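Local atomic coordinates of hemolysin BL lytic component L1 (Bacillus cereus, PDB entry 7NMQ), a protein that probably acts as one of the lytic components of the hemolysin BL enterotoxin, an alpha-helical pore-forming toxin of the ClyA-like family. Residues 173-184 against 277-288. Residues are numbered along the deposited sequence; the frame is centred on the assembly and turned at random. Where two conformers were deposited one is given.
Sequences IPQLQAEIEQLR and NQAVLSLTNAKE. With EDO (1,2-ethanediol), chain G.
Ile173 and Val280 open the apolar part of this contact, in which helix 173-200 packs on helix 275-325, the segments crossing at -37° with their axes 9.4 Å apart. CG2 of Ile173 meets CG2 of Val280 at 3.6 Å. Leu176 lays CD1 3.8 Å from CD2 of Leu281, the side chains crossing at about a right angle; with CG anti to the backbone N (chi1 -176°), Leu176 also brings its other methyl, CD2, against Asn277. In the conformer described, Ile180 turns CG2 onto CG2 of Thr284, 3.6 Å away. Thr284 presents that methyl because its OG1 is turned back into its own helix, bonded to Val280 O at 2.7 Å.

In the ionic network, NZ of Lys287 forms salt bridges to Glu181 OE2 (2.9 Å) and Glu288 OE2 (2.8 Å). On Glu181 OE2 the ammonium arrives on the anti side and, in one conformer, Gln177 NE2 on the syn side, from opposite faces of the carboxylate plane.

At the C-terminal end of the contact Arg184 sends NH1 in weak hydrogen bonds to O and, in one conformer, OD1 of Asn285, whose ND2 is bonded to Ala226 O and Gln34 OE1. Arg184 NE donates to O2 of an ethanediol, probably from the crystallisation liquor, at 2.8 Å, and that O2 donates to Arg184 O.

The result is buried helix-helix packing in the largely helical build of a ClyA-like toxin: apolar from its N-terminal end to about Ile180, the Arg184-Asn285 pair at its C-terminal end, and on one flank Lys287, which probably offsets the repulsion between the carboxylates of Glu181 and Glu288 across the two helices.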
# COMPACT_ATOMS: atom_id res chain seq x y z
N ILE A 173 -12.97 28.59 14.74
CA ILE A 173 -12.96 27.14 14.42
C ILE A 173 -13.03 26.88 12.92
O ILE A 173 -12.27 26.03 12.44
CB ILE A 173 -14.01 26.39 15.24
CG1 ILE A 173 -13.42 26.23 16.65
CG2 ILE A 173 -14.38 25.05 14.62
CD1 ILE A 173 -14.29 25.56 17.63
N PRO A 174 -13.90 27.51 12.13
CA PRO A 174 -13.93 27.17 10.70
C PRO A 174 -12.57 27.40 10.02
O PRO A 174 -12.18 26.56 9.17
CB PRO A 174 -15.07 28.04 10.19
CG PRO A 174 -15.98 28.17 11.40
CD PRO A 174 -15.03 28.37 12.55
N GLN A 175 -11.85 28.45 10.37
CA GLN A 175 -10.55 28.76 9.72
C GLN A 175 -9.55 27.69 10.15
O GLN A 175 -8.74 27.23 9.33
CB GLN A 175 -10.11 30.19 10.05
CG GLN A 175 -8.78 30.60 9.44
CD GLN A 175 -8.55 32.10 9.45
OE1 GLN A 175 -9.18 32.87 10.18
NE2 GLN A 175 -7.61 32.53 8.62
N LEU A 176 -9.65 27.24 11.39
CA LEU A 176 -8.73 26.20 11.90
C LEU A 176 -8.99 24.88 11.15
O LEU A 176 -8.01 24.22 10.71
CB LEU A 176 -8.94 26.02 13.40
CG LEU A 176 -7.97 25.05 14.05
CD1 LEU A 176 -6.52 25.46 13.80
CD2 LEU A 176 -8.24 24.91 15.54
N GLN A 177 -10.26 24.50 11.02
CA GLN A 177 -10.63 23.27 10.28
C GLN A 177 -10.07 23.36 8.86
O GLN A 177 -9.49 22.38 8.39
CB GLN A 177 -12.14 23.10 10.23
CG GLN A 177 -12.53 21.93 9.36
CD GLN A 177 -14.01 21.91 9.10
OE1 GLN A 177 -14.81 22.19 9.98
NE2 GLN A 177 -14.40 21.56 7.89
N ALA A 178 -10.26 24.50 8.20
CA ALA A 178 -9.84 24.66 6.78
C ALA A 178 -8.31 24.55 6.72
O ALA A 178 -7.80 23.94 5.77
CB ALA A 178 -10.33 25.97 6.26
N GLU A 179 -7.61 25.08 7.73
CA GLU A 179 -6.12 25.08 7.75
C GLU A 179 -5.65 23.63 7.83
O GLU A 179 -4.74 23.24 7.09
CB GLU A 179 -5.54 25.88 8.91
CG GLU A 179 -4.03 25.97 8.93
CD GLU A 179 -3.46 26.85 10.02
OE1 GLU A 179 -4.23 27.39 10.83
OE2 GLU A 179 -2.23 26.96 10.08
N ILE A 180 -6.22 22.85 8.75
CA ILE A 180 -5.84 21.41 8.88
C ILE A 180 -6.07 20.70 7.54
O ILE A 180 -5.17 20.02 7.08
CB ILE A 180 -6.62 20.73 10.01
CG1 ILE A 180 -6.18 21.32 11.35
CG2 ILE A 180 -6.47 19.22 9.94
CD1 ILE A 180 -4.67 21.43 11.50
N GLU A 181 -7.27 20.84 6.98
CA GLU A 181 -7.63 20.12 5.73
C GLU A 181 -6.62 20.47 4.64
O GLU A 181 -6.14 19.55 3.95
CB GLU A 181 -9.04 20.50 5.28
CG GLU A 181 -10.12 19.87 6.15
CD GLU A 181 -11.53 20.44 6.03
OE1 GLU A 181 -11.68 21.58 5.50
OE2 GLU A 181 -12.48 19.80 6.56
N GLN A 182 -6.24 21.73 4.53
CA GLN A 182 -5.24 22.14 3.52
C GLN A 182 -3.87 21.51 3.83
O GLN A 182 -3.21 21.04 2.89
CB GLN A 182 -5.09 23.66 3.42
CG GLN A 182 -4.18 24.09 2.27
CD GLN A 182 -4.60 23.56 0.91
OE1 GLN A 182 -5.56 24.02 0.31
NE2 GLN A 182 -3.87 22.58 0.39
N LEU A 183 -3.42 21.57 5.08
CA LEU A 183 -2.10 21.03 5.46
C LEU A 183 -2.09 19.53 5.13
O LEU A 183 -1.08 19.01 4.61
CB LEU A 183 -1.85 21.23 6.96
CG LEU A 183 -1.50 22.65 7.36
CD1 LEU A 183 -1.46 22.80 8.88
CD2 LEU A 183 -0.18 23.07 6.73
N ARG A 184 -3.13 18.80 5.47
CA ARG A 184 -3.17 17.34 5.24
C ARG A 184 -3.17 17.03 3.73
O ARG A 184 -2.50 16.08 3.32
CB ARG A 184 -4.38 16.73 5.94
CG ARG A 184 -4.23 16.63 7.45
CD ARG A 184 -3.04 15.77 7.88
NE ARG A 184 -3.05 14.42 7.32
CZ ARG A 184 -3.84 13.44 7.69
NH1 ARG A 184 -4.71 13.64 8.67
NH2 ARG A 184 -3.80 12.26 7.06
N ASN A 277 -10.53 23.53 20.63
CA ASN A 277 -9.77 23.69 19.37
C ASN A 277 -8.92 22.46 19.16
O ASN A 277 -8.78 22.01 17.97
CB ASN A 277 -8.99 24.99 19.37
CG ASN A 277 -9.90 26.17 19.08
OD1 ASN A 277 -10.22 26.96 19.94
ND2 ASN A 277 -10.28 26.34 17.84
N GLN A 278 -8.40 21.84 20.20
CA GLN A 278 -7.66 20.56 20.04
C GLN A 278 -8.60 19.50 19.46
O GLN A 278 -8.16 18.65 18.69
CB GLN A 278 -7.04 20.08 21.34
CG GLN A 278 -5.82 20.88 21.71
CD GLN A 278 -5.13 20.41 22.95
OE1 GLN A 278 -5.68 19.68 23.77
NE2 GLN A 278 -3.90 20.85 23.10
N ALA A 279 -9.87 19.52 19.86
CA ALA A 279 -10.84 18.54 19.36
C ALA A 279 -11.08 18.81 17.87
O ALA A 279 -11.18 17.87 17.12
CB ALA A 279 -12.15 18.61 20.12
N VAL A 280 -11.22 20.05 17.47
CA VAL A 280 -11.39 20.35 16.02
C VAL A 280 -10.20 19.79 15.26
O VAL A 280 -10.37 19.17 14.19
CB VAL A 280 -11.54 21.85 15.80
CG1 VAL A 280 -11.48 22.19 14.32
CG2 VAL A 280 -12.81 22.33 16.46
N LEU A 281 -9.01 20.01 15.77
CA LEU A 281 -7.79 19.53 15.10
C LEU A 281 -7.83 18.02 15.01
O LEU A 281 -7.53 17.44 13.93
CB LEU A 281 -6.57 20.01 15.87
CG LEU A 281 -6.25 21.47 15.65
CD1 LEU A 281 -5.27 21.99 16.65
CD2 LEU A 281 -5.77 21.76 14.27
N SER A 282 -8.06 17.35 16.12
CA SER A 282 -7.92 15.88 16.13
C SER A 282 -9.02 15.26 15.27
O SER A 282 -8.73 14.30 14.55
CB SER A 282 -7.88 15.34 17.53
OG SER A 282 -9.10 15.52 18.19
N LEU A 283 -10.24 15.75 15.38
CA LEU A 283 -11.33 15.18 14.59
C LEU A 283 -11.12 15.44 13.11
O LEU A 283 -11.44 14.54 12.29
CB LEU A 283 -12.67 15.75 15.04
CG LEU A 283 -13.02 15.36 16.47
CD1 LEU A 283 -14.28 16.09 16.83
CD2 LEU A 283 -13.20 13.85 16.64
N THR A 284 -10.63 16.61 12.76
CA THR A 284 -10.44 16.94 11.33
C THR A 284 -9.32 16.07 10.76
O THR A 284 -9.40 15.54 9.66
CB THR A 284 -10.18 18.43 11.12
OG1 THR A 284 -11.26 19.16 11.69
CG2 THR A 284 -10.07 18.76 9.65
N ASN A 285 -8.25 15.92 11.51
CA ASN A 285 -7.11 15.05 11.16
C ASN A 285 -7.63 13.63 10.91
O ASN A 285 -7.27 13.04 9.88
CB ASN A 285 -6.07 15.09 12.27
CG ASN A 285 -4.84 14.26 11.98
OD1 ASN A 285 -4.13 14.59 11.06
ND2 ASN A 285 -4.57 13.28 12.84
N ALA A 286 -8.41 13.09 11.84
CA ALA A 286 -8.94 11.73 11.71
C ALA A 286 -9.83 11.65 10.47
O ALA A 286 -9.79 10.62 9.78
CB ALA A 286 -9.61 11.28 12.96
N LYS A 287 -10.66 12.65 10.24
CA LYS A 287 -11.60 12.62 9.11
C LYS A 287 -10.79 12.43 7.83
O LYS A 287 -11.18 11.62 6.97
CB LYS A 287 -12.37 13.93 9.10
CG LYS A 287 -13.39 14.04 8.00
CD LYS A 287 -14.24 15.28 8.15
CE LYS A 287 -13.49 16.57 8.06
NZ LYS A 287 -12.93 16.91 6.74
N GLU A 288 -9.72 13.18 7.70
CA GLU A 288 -8.93 13.14 6.47
C GLU A 288 -8.32 11.73 6.31
O GLU A 288 -8.39 11.14 5.22
CB GLU A 288 -7.88 14.23 6.46
CG GLU A 288 -8.48 15.63 6.41
CD GLU A 288 -9.45 15.78 5.22
OE1 GLU A 288 -9.04 15.54 4.06
OE2 GLU A 288 -10.65 16.00 5.46
C1 EDO G . -1.04 11.68 3.95
O1 EDO G . 0.33 11.60 4.19
C2 EDO G . -1.77 12.48 4.94
O2 EDO G . -1.68 13.89 4.89